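Local coordinates for protein prolyl-ACP dehydrogenase (Oscillatoria sp., PDB 4IRN) that oxidises proline carried on an acyl carrier protein, using bound FAD, in the biosynthesis of the cyanotoxin anatoxin-a, at residues G155-H160 / V194-I199; L202-A207 / T220-K225. All blocks are in the same frame, centred on the assembly; numbering follows the deposited sequence.

Contact 1: G155-H160 / V194-I199; sequences GWIASH and VTNGTI. With FAD (flavin-adenine dinucleotide), chain I.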
# COMPACT_ATOMS: atom_id res chain seq x y z
N GLY A 155 -43.11 -15.78 -0.48
CA GLY A 155 -42.37 -16.07 0.75
C GLY A 155 -41.44 -17.26 0.61
O GLY A 155 -40.94 -17.79 1.62
N TRP A 156 -41.20 -17.69 -0.64
CA TRP A 156 -40.29 -18.76 -0.97
C TRP A 156 -38.89 -18.19 -1.02
O TRP A 156 -38.68 -17.10 -1.55
CB TRP A 156 -40.67 -19.40 -2.31
CG TRP A 156 -41.56 -20.61 -2.20
CD1 TRP A 156 -42.69 -20.73 -1.44
CD2 TRP A 156 -41.43 -21.84 -2.92
NE1 TRP A 156 -43.23 -21.98 -1.60
CE2 TRP A 156 -42.48 -22.68 -2.51
CE3 TRP A 156 -40.50 -22.32 -3.86
CZ2 TRP A 156 -42.64 -23.98 -3.02
CZ3 TRP A 156 -40.66 -23.61 -4.36
CH2 TRP A 156 -41.72 -24.41 -3.95
N ILE A 157 -37.94 -18.91 -0.41
CA ILE A 157 -36.54 -18.51 -0.37
C ILE A 157 -35.74 -19.47 -1.25
O ILE A 157 -36.06 -20.65 -1.33
CB ILE A 157 -36.03 -18.41 1.09
CG1 ILE A 157 -36.71 -17.24 1.80
CG2 ILE A 157 -34.52 -18.25 1.18
CD1 ILE A 157 -37.42 -17.58 3.04
N ALA A 158 -34.73 -18.93 -1.94
CA ALA A 158 -33.91 -19.75 -2.82
C ALA A 158 -32.43 -19.75 -2.41
O ALA A 158 -31.93 -18.79 -1.82
CB ALA A 158 -34.08 -19.32 -4.27
N SER A 159 -31.76 -20.87 -2.71
CA SER A 159 -30.35 -21.11 -2.45
C SER A 159 -29.66 -21.49 -3.74
O SER A 159 -30.27 -22.09 -4.63
CB SER A 159 -30.18 -22.23 -1.42
OG SER A 159 -30.42 -21.74 -0.11
N HIS A 160 -28.39 -21.10 -3.85
CA HIS A 160 -27.53 -21.38 -4.99
C HIS A 160 -26.42 -22.29 -4.46
O HIS A 160 -25.61 -21.84 -3.65
CB HIS A 160 -26.99 -20.05 -5.57
CG HIS A 160 -25.98 -20.19 -6.67
ND1 HIS A 160 -24.62 -20.24 -6.38
CD2 HIS A 160 -26.15 -20.28 -8.00
CE1 HIS A 160 -24.01 -20.34 -7.54
NE2 HIS A 160 -24.89 -20.38 -8.54
N VAL A 194 -23.85 -23.14 1.56
CA VAL A 194 -25.09 -22.95 0.80
C VAL A 194 -25.92 -21.87 1.52
O VAL A 194 -26.70 -22.19 2.42
CB VAL A 194 -25.88 -24.28 0.56
CG1 VAL A 194 -27.10 -24.06 -0.32
CG2 VAL A 194 -24.99 -25.37 -0.04
N THR A 195 -25.73 -20.59 1.13
CA THR A 195 -26.45 -19.45 1.73
C THR A 195 -27.96 -19.69 1.63
O THR A 195 -28.45 -20.06 0.56
CB THR A 195 -26.00 -18.12 1.11
OG1 THR A 195 -24.59 -17.99 1.24
CG2 THR A 195 -26.67 -16.91 1.75
N ASN A 196 -28.67 -19.53 2.77
CA ASN A 196 -30.13 -19.69 2.93
C ASN A 196 -30.62 -21.16 2.96
O ASN A 196 -31.83 -21.38 3.10
CB ASN A 196 -30.93 -18.85 1.90
CG ASN A 196 -30.62 -17.37 1.92
OD1 ASN A 196 -30.41 -16.76 2.98
ND2 ASN A 196 -30.64 -16.74 0.74
N GLY A 197 -29.70 -22.11 2.85
CA GLY A 197 -29.97 -23.55 2.82
C GLY A 197 -30.98 -24.06 3.84
O GLY A 197 -31.91 -24.79 3.48
N THR A 198 -30.81 -23.68 5.12
CA THR A 198 -31.67 -24.10 6.23
C THR A 198 -33.11 -23.50 6.20
O THR A 198 -33.98 -23.97 6.94
CB THR A 198 -30.97 -23.90 7.58
OG1 THR A 198 -30.22 -22.68 7.56
CG2 THR A 198 -30.06 -25.06 7.95
N ILE A 199 -33.34 -22.48 5.38
CA ILE A 199 -34.65 -21.82 5.24
C ILE A 199 -35.16 -21.76 3.79
O ILE A 199 -36.25 -21.25 3.55
CB ILE A 199 -34.65 -20.41 5.89
CG1 ILE A 199 -33.59 -19.52 5.24
CG2 ILE A 199 -34.45 -20.51 7.39
CD1 ILE A 199 -33.72 -18.07 5.46
PA FAD I . -10.17 -22.15 -2.50
O1A FAD I . -10.95 -22.04 -3.75
O2A FAD I . -9.93 -23.48 -1.81
O5B FAD I . -8.71 -21.60 -2.73
C5B FAD I . -7.80 -21.48 -1.63
C4B FAD I . -7.03 -20.20 -1.79
O4B FAD I . -6.15 -20.32 -2.92
C3B FAD I . -7.87 -18.94 -1.98
O3B FAD I . -7.61 -18.04 -0.92
C2B FAD I . -7.48 -18.38 -3.36
O2B FAD I . -7.05 -17.03 -3.23
C1B FAD I . -6.29 -19.22 -3.80
N9A FAD I . -6.38 -19.72 -5.18
C8A FAD I . -7.11 -20.80 -5.61
N7A FAD I . -7.07 -20.99 -6.90
C5A FAD I . -6.25 -19.97 -7.36
C6A FAD I . -5.81 -19.61 -8.66
N6A FAD I . -6.14 -20.27 -9.77
N1A FAD I . -5.01 -18.52 -8.77
C2A FAD I . -4.67 -17.86 -7.66
N3A FAD I . -5.01 -18.12 -6.39
C4A FAD I . -5.81 -19.19 -6.30
N1 FAD I . -20.86 -21.01 -2.79
C2 FAD I . -22.01 -21.45 -3.40
O2 FAD I . -21.96 -22.22 -4.36
N3 FAD I . -23.26 -21.05 -2.92
C4 FAD I . -23.47 -20.23 -1.84
O4 FAD I . -24.62 -19.94 -1.50
C4X FAD I . -22.25 -19.76 -1.19
N5 FAD I . -22.37 -18.99 -0.13
C5X FAD I . -21.20 -18.61 0.53
C6 FAD I . -21.31 -17.79 1.66
C7 FAD I . -20.18 -17.35 2.35
C7M FAD I . -20.34 -16.39 3.50
C8 FAD I . -18.90 -17.76 1.91
C8M FAD I . -17.65 -17.31 2.62
C9 FAD I . -18.79 -18.59 0.80
C9A FAD I . -19.91 -19.02 0.09
N10 FAD I . -19.82 -19.85 -1.06
C10 FAD I . -20.96 -20.22 -1.73
C1' FAD I . -18.50 -20.38 -1.47
C2' FAD I . -17.60 -19.24 -1.92
O2' FAD I . -17.94 -18.81 -3.24
C3' FAD I . -16.13 -19.64 -1.80
O3' FAD I . -15.51 -18.83 -0.80
C4' FAD I . -15.34 -19.53 -3.11
O4' FAD I . -15.92 -20.37 -4.10
C5' FAD I . -13.86 -19.80 -2.93
O5' FAD I . -13.63 -21.17 -2.57
P FAD I . -12.70 -21.53 -1.31
O1P FAD I . -12.92 -20.60 -0.18
O2P FAD I . -13.09 -22.99 -1.22
O3P FAD I . -11.12 -21.34 -1.47
O HOH W 1 -27.35 -18.78 -2.16
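The hydroxyl of Ser-159 crosses to the 194-199 loop and donates to a backbone carbonyl: Ser-159 OG lies 2.7 Å from Thr-195 O. It approaches at a C=O...donor angle of 134°, tilted 26° from the carbonyl plane. With chi1 -78°, OG stands opposite the serine's own carbonyl carbon and faces the loop, while Ser-159 CB rests on Val-194 CG1 at 3.7 Å. Ile-157 reaches in with its short branch, Ile-157 CG2 meeting Asn-196 CB at 3.7 Å, and the two side chains cross at about a right angle. The amide of Asn-196 is held elsewhere, ND2 donating to Ala-123 O. Val-194 to Gly-197 form a type II beta turn, closed by Gly-197 N on Val-194 O at 3.0 Å, with Asn-196 taking the positive phi of its third position. In this protein of acyl-CoA dehydrogenase fold, strand 158-161 and the loop after strand 184-191 border the flavin, and both bind its isoalloxazine ring. On the strand, His-160 O accepts from FAD N3 at 2.6 Å, and the histidine ring, directed away from the loop, sits against Ala-130 and Cys-131 of helix 118-138 with an edge near N3. On the loop, Thr-195 N donates to FAD O4 at 2.9 Å, and Thr-195 OG1 donates to FAD N5 at 2.8 Å. A water links the two sides: it accepts from His-160 N and donates to FAD O4 and to Thr-195 O, the second donor there beside the serine hydroxyl.

Contact 2: L202-A207 / T220-K225; sequences LFIIFA and TFMIEK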
# COMPACT_ATOMS: atom_id res chain seq x y z
N LEU A 202 -36.52 -23.60 -2.54
CA LEU A 202 -36.01 -24.04 -3.84
C LEU A 202 -34.48 -23.95 -3.89
O LEU A 202 -33.89 -22.96 -3.45
CB LEU A 202 -36.66 -23.24 -4.99
CG LEU A 202 -36.39 -23.70 -6.43
CD1 LEU A 202 -37.12 -25.03 -6.76
CD2 LEU A 202 -36.79 -22.63 -7.43
N PHE A 203 -33.84 -25.01 -4.41
CA PHE A 203 -32.40 -25.12 -4.51
C PHE A 203 -31.93 -25.11 -5.96
O PHE A 203 -32.38 -25.94 -6.75
CB PHE A 203 -31.91 -26.38 -3.78
CG PHE A 203 -32.06 -26.32 -2.28
CD1 PHE A 203 -33.25 -26.70 -1.66
CD2 PHE A 203 -30.99 -25.92 -1.47
CE1 PHE A 203 -33.37 -26.64 -0.26
CE2 PHE A 203 -31.12 -25.87 -0.08
CZ PHE A 203 -32.31 -26.23 0.52
N ILE A 204 -31.04 -24.17 -6.30
CA ILE A 204 -30.43 -24.08 -7.64
C ILE A 204 -29.10 -24.84 -7.53
O ILE A 204 -28.15 -24.35 -6.93
CB ILE A 204 -30.28 -22.60 -8.13
CG1 ILE A 204 -31.61 -21.79 -8.05
CG2 ILE A 204 -29.62 -22.50 -9.51
CD1 ILE A 204 -32.83 -22.32 -8.83
N ILE A 205 -29.06 -26.05 -8.08
CA ILE A 205 -27.91 -26.95 -7.99
C ILE A 205 -27.15 -27.15 -9.29
O ILE A 205 -27.74 -27.45 -10.32
CB ILE A 205 -28.34 -28.29 -7.32
CG1 ILE A 205 -29.16 -28.00 -6.03
CG2 ILE A 205 -27.17 -29.24 -7.12
CD1 ILE A 205 -29.10 -28.95 -4.89
N PHE A 206 -25.82 -27.01 -9.21
CA PHE A 206 -24.89 -27.18 -10.33
C PHE A 206 -24.27 -28.56 -10.25
O PHE A 206 -23.55 -28.85 -9.30
CB PHE A 206 -23.85 -26.04 -10.36
CG PHE A 206 -24.46 -24.74 -10.85
CD1 PHE A 206 -25.10 -23.87 -9.97
CD2 PHE A 206 -24.42 -24.40 -12.20
CE1 PHE A 206 -25.71 -22.69 -10.43
CE2 PHE A 206 -25.01 -23.21 -12.65
CZ PHE A 206 -25.65 -22.37 -11.77
N ALA A 207 -24.61 -29.43 -11.19
CA ALA A 207 -24.14 -30.82 -11.25
C ALA A 207 -23.56 -31.17 -12.64
O ALA A 207 -23.54 -30.33 -13.53
CB ALA A 207 -25.29 -31.77 -10.91
N THR A 220 -27.61 -27.53 -14.66
CA THR A 220 -28.32 -26.94 -13.51
C THR A 220 -29.68 -27.62 -13.28
O THR A 220 -30.39 -27.91 -14.24
CB THR A 220 -28.45 -25.43 -13.68
OG1 THR A 220 -27.24 -24.90 -14.23
CG2 THR A 220 -28.80 -24.71 -12.38
N PHE A 221 -30.03 -27.84 -11.99
CA PHE A 221 -31.29 -28.47 -11.56
C PHE A 221 -31.95 -27.68 -10.44
O PHE A 221 -31.26 -27.13 -9.57
CB PHE A 221 -31.04 -29.92 -11.11
CG PHE A 221 -30.44 -30.79 -12.18
CD1 PHE A 221 -31.25 -31.46 -13.09
CD2 PHE A 221 -29.06 -30.94 -12.28
CE1 PHE A 221 -30.68 -32.25 -14.10
CE2 PHE A 221 -28.49 -31.72 -13.30
CZ PHE A 221 -29.31 -32.37 -14.20
N MET A 222 -33.30 -27.61 -10.47
CA MET A 222 -34.10 -26.90 -9.46
C MET A 222 -34.80 -27.93 -8.60
O MET A 222 -35.71 -28.62 -9.07
CB MET A 222 -35.10 -25.94 -10.10
CG MET A 222 -34.44 -24.88 -10.96
SD MET A 222 -35.57 -23.76 -11.77
CE MET A 222 -36.23 -24.81 -13.02
N ILE A 223 -34.34 -28.08 -7.36
CA ILE A 223 -34.88 -29.07 -6.44
C ILE A 223 -35.60 -28.37 -5.30
O ILE A 223 -35.01 -27.52 -4.62
CB ILE A 223 -33.78 -30.07 -5.98
CG1 ILE A 223 -33.09 -30.75 -7.21
CG2 ILE A 223 -34.35 -31.14 -5.04
CD1 ILE A 223 -31.70 -31.33 -6.97
N GLU A 224 -36.87 -28.72 -5.09
CA GLU A 224 -37.68 -28.18 -4.02
C GLU A 224 -37.23 -28.74 -2.66
O GLU A 224 -36.68 -29.85 -2.60
CB GLU A 224 -39.17 -28.49 -4.24
CG GLU A 224 -39.83 -27.62 -5.29
CD GLU A 224 -41.28 -27.94 -5.62
OE1 GLU A 224 -41.99 -28.50 -4.76
OE2 GLU A 224 -41.71 -27.58 -6.74
N LYS A 225 -37.47 -27.98 -1.58
CA LYS A 225 -37.16 -28.35 -0.20
C LYS A 225 -37.90 -29.67 0.16
O LYS A 225 -38.98 -29.92 -0.34
CB LYS A 225 -37.60 -27.19 0.71
CG LYS A 225 -37.61 -27.44 2.21
CD LYS A 225 -38.25 -26.25 2.97
CE LYS A 225 -39.77 -26.20 2.94
NZ LYS A 225 -40.42 -27.36 3.59
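Ile-205 O accepts one hydrogen bond from the neighbouring strand, from Phe-221 N at 2.9 Å in the carbonyl plane, and also has a CA-H...O contact from Thr-220. Phe-203 O repeats the pattern two residues earlier, with a bond from Ile-223 N at 3.0 Å and a CA-H...O contact from Met-222. Two further bonds run from strand 202-207 to the other: Phe-203 N to Ile-223 O at 2.8 Å, and Ile-205 N to Phe-221 O with an N-H...O angle of 173°. Phe-203/Ile-223 and Ile-205/Phe-221 are thus hydrogen-bonded pairs, and the segment axes run antiparallel at 156°.

The non-hydrogen-bonded pairs, which alternate with these, send Leu-202, Ile-204, Phe-206, Thr-220 and Met-222 to the opposite face. There Thr-220 CG2 lies over one face of the Phe-206 ring, 4.1 Å from its centroid, a CH-pi contact in which threonine and ring lie side by side. Thr-220 has CG2 opposite its own backbone N (chi1 -40° for OG1), and the same methyl meets Ile-204 CG2 at 3.7 Å. Ile-204 and Met-222 run alongside each other, Ile-204 CD1 touching Met-222 CG at 3.7 Å. Leu-202 CD1 leans on Met-222 CB.

On the face of Phe-203, Ile-205, Phe-221 and Ile-223, the two isoleucines meet through their CD1 methyls at 4.1 Å, and Ala-207 CB abuts the edge of the Phe-221 ring. Leu-187 of strand 184-191 and Val-256 and Leu-251 of strand 249-257 pack onto this face. Such a beta hairpin, set with the face of Ile-205, Phe-221 and Ile-223 against a second sheet, belongs to the beta middle domain of the acyl-CoA dehydrogenase fold.

Overall arrangement
Contact 1 and contact 2 have centres 11 Å apart and share one mixed sheet, in which strand 158-161 runs parallel to strand 202-208 and the latter pairs antiparallel with 218-224. The seam between them is backbone: Ser-159 O to Ile-204 N at 2.8 Å and Ser-159 N to Leu-202 O at 3.1 Å, both probable hydrogen bonds. Side chains add to it, since the Phe-206 ring of contact 2 meets the His-160 ring of contact 1 with planes at about 60°. Contact 1 binds the flavin directly, whereas the Phe-206 side chain remains about 7 Å from the FAD at nearest atoms, placing 202-207 in a second shell behind His-160.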